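6-phospho-beta-glucosidase (Thermotoga maritima, PDB 1UP7) hydrolyses cellobiose 6'-phosphate to glucose 6-phosphate and glucose, using NAD+ and a manganese ion as cofactors. Local coordinates at residues Tyr190-Leu195 against Tyr332-Pro337; Leu195-Lys200 against Ser359-Val364. One frame throughout, in Å; residues are numbered along the deposited sequence.

How the interactions relate
Both contacts are buried, and they share L195, where the loop of interaction 1 passes into the strand of interaction 2. Interaction 1, nearer the centre of the chain and the glucose 6-phosphate, is held by polar bonds, with some apolar packing beside them: a backbone bond and a carboxylate tie the turn bearing H194 to strand 333-341. Interaction 2 is wholly apolar, leucine, valine, isoleucine and phenylalanine side chains joining strand 195-203 to helix 355-376, which also packs against the second subunit. The two are stitched together: L192 packs on V364, G191 on I361, and the hydroxyl of Y332 probably bonds H362. Polar chemistry thus lies beside the ligand site, and apolar packing farther from it.

Interaction 1: residues Tyr190-Leu195 against Tyr332-Pro337; sequences YGLNHL and YVLEIP. With G6P (6-O-phosphono-alpha-D-glucopyranose), chain J.
E335 meets the backbone of G191 and the side chain of N193, and through both it ties strand 333-341 to the turn that carries H194. Its amide N donates to G191 O at 2.8 Å in a nearly straight bond (166° at the hydrogen), while its own O receives a CA-H...O contact from Y190 CA at 3.4 Å. The side chain leaves with CG trans to the backbone nitrogen (chi1 -177°) and runs on extended. Its CB lies 4.0 Å from N193 N, CD comes as near to N193 CA, and at the tip OE2 accepts a hydrogen bond of 2.9 Å from N193 ND2, although the position of that amide nitrogen is less certain. Amide and carboxylate are steeply turned, their planes 70° apart. N318 also donates to OE2, and OE1 is bonded to Y189 OH.

The loop so held is a two-residue beta hairpin, with a type II turn from L192 to L195 linking strands 185-190 and 195-203. N193 and H194 occupy its corner. H194, a manganese ligand, turns its NE2 to O3 of G6P at 3.2 Å, either atom being a possible donor, and its backbone N gives a hydrogen to a water beside the E335 carboxylate. Were E335 an alanine, the amides of N193 and N318 and the hydroxyl of Y189 would probably lose their shared carboxylate, and the corner bearing H194 might shift more freely.

Away from the ligand, L192 CD1 packs obliquely against L334 CD2 at 3.5 Å, and Y190 CB rests on I336 CG2. Backbone bonds from L334 to T319 and from I336 to V317 join strand 333-341 to strand 313-320.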
loop_
_atom_site.group_PDB
_atom_site.type_symbol
_atom_site.label_atom_id
_atom_site.label_comp_id
_atom_site.label_asym_id
_atom_site.label_seq_id
_atom_site.Cartn_x
_atom_site.Cartn_y
_atom_site.Cartn_z
ATOM N N TYR A 190 -0.307 -18.090 9.530
ATOM C CA TYR A 190 -1.055 -16.836 9.442
ATOM C C TYR A 190 -2.537 -17.113 9.348
ATOM O O TYR A 190 -2.970 -18.200 8.978
ATOM C CB TYR A 190 -0.609 -15.992 8.232
ATOM C CG TYR A 190 -0.653 -16.750 6.906
ATOM C CD1 TYR A 190 0.371 -17.630 6.534
ATOM C CD2 TYR A 190 -1.717 -16.585 6.039
ATOM C CE1 TYR A 190 0.310 -18.311 5.315
ATOM C CE2 TYR A 190 -1.775 -17.254 4.851
ATOM C CZ TYR A 190 -0.769 -18.119 4.487
ATOM O OH TYR A 190 -0.870 -18.784 3.293
ATOM N N GLY A 191 -3.300 -16.088 9.648
ATOM C CA GLY A 191 -4.737 -16.110 9.528
ATOM C C GLY A 191 -5.304 -15.332 10.696
ATOM O O GLY A 191 -4.669 -14.459 11.293
ATOM N N LEU A 192 -6.540 -15.653 11.002
ATOM C CA LEU A 192 -7.200 -15.065 12.132
ATOM C C LEU A 192 -7.253 -16.163 13.190
ATOM O O LEU A 192 -7.174 -17.342 12.891
ATOM C CB LEU A 192 -8.604 -14.644 11.718
ATOM C CG LEU A 192 -8.849 -13.197 11.266
ATOM C CD1 LEU A 192 -7.661 -12.434 10.685
ATOM C CD2 LEU A 192 -10.079 -13.107 10.388
ATOM N N ASN A 193 -7.350 -15.751 14.433
ATOM C CA ASN A 193 -7.689 -16.654 15.521
ATOM C C ASN A 193 -8.858 -17.585 15.172
ATOM O O ASN A 193 -9.917 -17.126 14.763
ATOM C CB ASN A 193 -8.001 -15.797 16.748
ATOM C CG ASN A 193 -8.197 -16.611 18.015
ATOM O OD1 ASN A 193 -9.180 -16.411 18.715
ATOM N ND2 ASN A 193 -7.269 -17.519 18.320
ATOM N N HIS A 194 -8.664 -18.892 15.303
ATOM C CA HIS A 194 -9.646 -19.881 14.825
ATOM C C HIS A 194 -9.895 -19.899 13.341
ATOM O O HIS A 194 -10.921 -20.431 12.910
ATOM C CB HIS A 194 -10.992 -19.697 15.541
ATOM C CG HIS A 194 -10.873 -19.863 17.014
ATOM N ND1 HIS A 194 -11.334 -18.931 17.914
ATOM C CD2 HIS A 194 -10.238 -20.814 17.740
ATOM C CE1 HIS A 194 -11.039 -19.332 19.139
ATOM N NE2 HIS A 194 -10.365 -20.467 19.057
ATOM N N LEU A 195 -8.957 -19.358 12.568
ATOM C CA LEU A 195 -9.090 -19.229 11.126
ATOM C C LEU A 195 -7.684 -19.041 10.559
ATOM O O LEU A 195 -7.355 -18.028 9.942
ATOM C CB LEU A 195 -9.977 -18.039 10.812
ATOM C CG LEU A 195 -10.616 -18.005 9.431
ATOM C CD1 LEU A 195 -11.889 -18.808 9.383
ATOM C CD2 LEU A 195 -10.855 -16.588 9.008
ATOM N N TYR A 332 -4.511 -5.202 9.591
ATOM C CA TYR A 332 -5.268 -6.416 9.965
ATOM C C TYR A 332 -4.614 -7.005 11.203
ATOM O O TYR A 332 -3.399 -7.279 11.188
ATOM C CB TYR A 332 -5.251 -7.474 8.866
ATOM C CG TYR A 332 -6.305 -7.382 7.765
ATOM C CD1 TYR A 332 -6.899 -6.153 7.397
ATOM C CD2 TYR A 332 -6.688 -8.535 7.073
ATOM C CE1 TYR A 332 -7.859 -6.090 6.366
ATOM C CE2 TYR A 332 -7.665 -8.492 6.049
ATOM C CZ TYR A 332 -8.224 -7.269 5.699
ATOM O OH TYR A 332 -9.116 -7.245 4.676
ATOM N N VAL A 333 -5.375 -7.168 12.288
ATOM C CA VAL A 333 -4.918 -8.054 13.366
ATOM C C VAL A 333 -4.964 -9.500 12.854
ATOM O O VAL A 333 -6.010 -9.965 12.363
ATOM C CB VAL A 333 -5.762 -7.909 14.660
ATOM C CG1 VAL A 333 -5.534 -9.079 15.598
ATOM C CG2 VAL A 333 -5.455 -6.549 15.366
ATOM N N LEU A 334 -3.825 -10.179 12.940
ATOM C CA LEU A 334 -3.697 -11.564 12.543
ATOM C C LEU A 334 -3.091 -12.366 13.688
ATOM O O LEU A 334 -2.538 -11.800 14.631
ATOM C CB LEU A 334 -2.770 -11.680 11.321
ATOM C CG LEU A 334 -3.195 -10.886 10.087
ATOM C CD1 LEU A 334 -2.100 -10.973 9.020
ATOM C CD2 LEU A 334 -4.550 -11.353 9.579
ATOM N N GLU A 335 -3.186 -13.685 13.581
ATOM C CA GLU A 335 -2.462 -14.592 14.471
ATOM C C GLU A 335 -1.228 -15.092 13.692
ATOM O O GLU A 335 -1.370 -15.795 12.700
ATOM C CB GLU A 335 -3.413 -15.721 14.919
ATOM C CG GLU A 335 -2.833 -16.719 15.909
ATOM C CD GLU A 335 -3.891 -17.699 16.422
ATOM O OE1 GLU A 335 -4.094 -18.774 15.810
ATOM O OE2 GLU A 335 -4.533 -17.369 17.450
ATOM N N ILE A 336 -0.040 -14.694 14.133
ATOM C CA ILE A 336 1.205 -14.777 13.346
ATOM C C ILE A 336 2.406 -14.898 14.295
ATOM O O ILE A 336 2.319 -14.468 15.457
ATOM C CB ILE A 336 1.390 -13.518 12.424
ATOM C CG1 ILE A 336 1.118 -12.214 13.225
ATOM C CG2 ILE A 336 0.502 -13.606 11.166
ATOM C CD1 ILE A 336 1.340 -10.876 12.413
ATOM N N PRO A 337 3.514 -15.468 13.818
ATOM C CA PRO A 337 4.724 -15.596 14.620
ATOM C C PRO A 337 5.395 -14.251 14.835
ATOM O O PRO A 337 5.572 -13.492 13.875
ATOM C CB PRO A 337 5.626 -16.470 13.745
ATOM C CG PRO A 337 4.685 -17.123 12.746
ATOM C CD PRO A 337 3.692 -16.042 12.475
HETATM C C1 G6P J . -9.954 -25.031 21.773
HETATM C C2 G6P J . -9.940 -23.552 21.300
HETATM C C3 G6P J . -10.344 -22.636 22.454
HETATM C C4 G6P J . -11.756 -23.021 22.865
HETATM C C5 G6P J . -11.727 -24.471 23.385
HETATM C C6 G6P J . -13.128 -24.928 23.768
HETATM O O1 G6P J . -9.645 -25.990 20.744
HETATM O O2 G6P J . -8.673 -23.122 20.805
HETATM O O3 G6P J . -10.246 -21.246 22.126
HETATM O O4 G6P J . -12.282 -22.085 23.807
HETATM O O5 G6P J . -11.216 -25.387 22.383
HETATM O O6 G6P J . -13.088 -25.858 24.838
HETATM P P G6P J . -14.350 -26.038 25.822
HETATM O O1P G6P J . -13.881 -26.942 26.938
HETATM O O2P G6P J . -15.577 -26.674 25.187
HETATM O O3P G6P J . -14.694 -24.675 26.353
HETATM O O HOH W 1 -6.240 -19.926 16.065
#

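Interaction 2: residues Leu195-Lys200 against Ser359-Val364; sequences LSFIEK and SFIHAV
With CG trans to the backbone nitrogen in L195 (chi1 -160°) and opposite the carbonyl carbon in F197 (chi1 -55°), two alternate residues of strand 195-203 send their side chains from the same face onto helix 355-376. The leucine does so through a single methyl. L195 CD2 reaches V364 CG2 tip to tip at 3.8 Å, lies 4.0 Å from F360 CB, and rests against F360 O, a carbonyl already used by the helix's own bond from V364 N. One branch thus fits between residues a helical turn apart.

F197 extends the contact towards the start of the helical segment. Its CZ comes within 3.9 Å of F360 CD2, the two side chains crossing at about a right angle, and its CE1 lies near I361 CG1 at 4.3 Å. No hydrogen bond spans this interface: it is apolar packing of a strand on a helix, their axes 9.0 Å apart at closest and running nearly antiparallel, at 157°.

S196, on the reverse face of the strand, points away and hydrogen-bonds Y189 and N241. Further cover comes from the short helix 245-248, where Y247 touches both L195 and V364 and L248 touches F360; the F360 ring also meets F356 edge-to-face. Strand 185-190 flanks strand 195-203, with Y190 packing on I361, and on another side of helix 355-376 H362 stacks on H362 of the second subunit.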
loop_
_atom_site.group_PDB
_atom_site.type_symbol
_atom_site.label_atom_id
_atom_site.label_comp_id
_atom_site.label_asym_id
_atom_site.label_seq_id
_atom_site.Cartn_x
_atom_site.Cartn_y
_atom_site.Cartn_z
ATOM N N LEU A 195 -8.957 -19.358 12.568
ATOM C CA LEU A 195 -9.090 -19.229 11.126
ATOM C C LEU A 195 -7.684 -19.041 10.559
ATOM O O LEU A 195 -7.355 -18.028 9.942
ATOM C CB LEU A 195 -9.977 -18.039 10.812
ATOM C CG LEU A 195 -10.616 -18.005 9.431
ATOM C CD1 LEU A 195 -11.889 -18.808 9.383
ATOM C CD2 LEU A 195 -10.855 -16.588 9.008
ATOM N N SER A 196 -6.842 -20.025 10.831
ATOM C CA SER A 196 -5.427 -19.910 10.583
ATOM C C SER A 196 -4.941 -21.083 9.748
ATOM O O SER A 196 -5.618 -22.124 9.663
ATOM C CB SER A 196 -4.677 -19.845 11.924
ATOM O OG SER A 196 -4.853 -21.056 12.670
ATOM N N PHE A 197 -3.770 -20.879 9.141
ATOM C CA PHE A 197 -3.262 -21.743 8.092
ATOM C C PHE A 197 -1.765 -21.897 8.299
ATOM O O PHE A 197 -1.078 -20.943 8.657
ATOM C CB PHE A 197 -3.601 -21.147 6.720
ATOM C CG PHE A 197 -5.072 -20.878 6.534
ATOM C CD1 PHE A 197 -5.650 -19.685 7.011
ATOM C CD2 PHE A 197 -5.890 -21.833 5.931
ATOM C CE1 PHE A 197 -6.999 -19.441 6.877
ATOM C CE2 PHE A 197 -7.233 -21.599 5.766
ATOM C CZ PHE A 197 -7.804 -20.400 6.237
ATOM N N ILE A 198 -1.252 -23.098 8.086
ATOM C CA ILE A 198 0.179 -23.313 8.114
ATOM C C ILE A 198 0.605 -23.706 6.717
ATOM O O ILE A 198 0.061 -24.655 6.127
ATOM C CB ILE A 198 0.574 -24.397 9.181
ATOM C CG1 ILE A 198 0.193 -23.928 10.579
ATOM C CG2 ILE A 198 2.086 -24.739 9.118
ATOM C CD1 ILE A 198 0.227 -25.017 11.655
ATOM N N GLU A 199 1.584 -22.974 6.207
ATOM C CA GLU A 199 2.063 -23.157 4.849
ATOM C C GLU A 199 3.382 -23.915 4.837
ATOM O O GLU A 199 3.630 -24.711 3.919
ATOM C CB GLU A 199 2.197 -21.783 4.178
ATOM C CG GLU A 199 2.262 -21.794 2.659
ATOM C CD GLU A 199 1.956 -20.428 2.054
ATOM O OE1 GLU A 199 1.350 -19.564 2.719
ATOM O OE2 GLU A 199 2.324 -20.209 0.900
ATOM N N LYS A 200 4.216 -23.662 5.839
ATOM C CA LYS A 200 5.545 -24.283 5.929
ATOM C C LYS A 200 5.853 -24.709 7.354
ATOM O O LYS A 200 5.456 -24.045 8.307
ATOM C CB LYS A 200 6.667 -23.334 5.408
ATOM C CG LYS A 200 6.396 -22.740 3.999
ATOM C CD LYS A 200 7.438 -23.116 2.967
ATOM C CE LYS A 200 6.898 -24.043 1.858
ATOM N NZ LYS A 200 7.988 -25.066 1.438
ATOM N N SER A 359 -9.174 -15.699 1.087
ATOM C CA SER A 359 -10.610 -15.661 0.877
ATOM C C SER A 359 -11.319 -15.678 2.228
ATOM O O SER A 359 -12.275 -14.904 2.444
ATOM C CB SER A 359 -11.112 -16.808 0.013
ATOM O OG SER A 359 -10.908 -18.075 0.641
ATOM N N PHE A 360 -10.851 -16.523 3.148
ATOM C CA PHE A 360 -11.448 -16.528 4.488
ATOM C C PHE A 360 -11.037 -15.326 5.338
ATOM O O PHE A 360 -11.888 -14.706 5.945
ATOM C CB PHE A 360 -11.153 -17.822 5.252
ATOM C CG PHE A 360 -11.698 -19.053 4.575
ATOM C CD1 PHE A 360 -13.051 -19.388 4.691
ATOM C CD2 PHE A 360 -10.862 -19.863 3.823
ATOM C CE1 PHE A 360 -13.554 -20.518 4.061
ATOM C CE2 PHE A 360 -11.353 -20.998 3.201
ATOM C CZ PHE A 360 -12.698 -21.315 3.312
ATOM N N ILE A 361 -9.746 -14.997 5.373
ATOM C CA ILE A 361 -9.279 -13.944 6.244
ATOM C C ILE A 361 -9.955 -12.599 5.945
ATOM O O ILE A 361 -10.400 -11.903 6.879
ATOM C CB ILE A 361 -7.741 -13.803 6.173
ATOM C CG1 ILE A 361 -7.027 -15.115 6.619
ATOM C CG2 ILE A 361 -7.280 -12.558 6.942
ATOM C CD1 ILE A 361 -5.529 -15.133 6.287
ATOM N N HIS A 362 -10.022 -12.226 4.656
ATOM C CA HIS A 362 -10.629 -10.964 4.266
ATOM C C HIS A 362 -12.109 -10.954 4.709
ATOM O O HIS A 362 -12.565 -10.012 5.337
ATOM C CB HIS A 362 -10.558 -10.776 2.737
ATOM C CG HIS A 362 -9.257 -10.259 2.223
ATOM N ND1 HIS A 362 -8.682 -9.086 2.678
ATOM C CD2 HIS A 362 -8.439 -10.724 1.244
ATOM C CE1 HIS A 362 -7.560 -8.861 2.016
ATOM N NE2 HIS A 362 -7.399 -9.829 1.128
ATOM N N ALA A 363 -12.862 -11.999 4.375
ATOM C CA ALA A 363 -14.308 -11.995 4.640
ATOM C C ALA A 363 -14.605 -11.880 6.145
ATOM O O ALA A 363 -15.454 -11.097 6.594
ATOM C CB ALA A 363 -15.012 -13.292 4.039
ATOM N N VAL A 364 -13.878 -12.653 6.934
ATOM C CA VAL A 364 -14.105 -12.599 8.360
ATOM C C VAL A 364 -13.588 -11.294 8.962
ATOM O O VAL A 364 -14.213 -10.746 9.879
ATOM C CB VAL A 364 -13.520 -13.837 9.041
ATOM C CG1 VAL A 364 -13.594 -13.715 10.559
ATOM C CG2 VAL A 364 -14.298 -15.084 8.542
#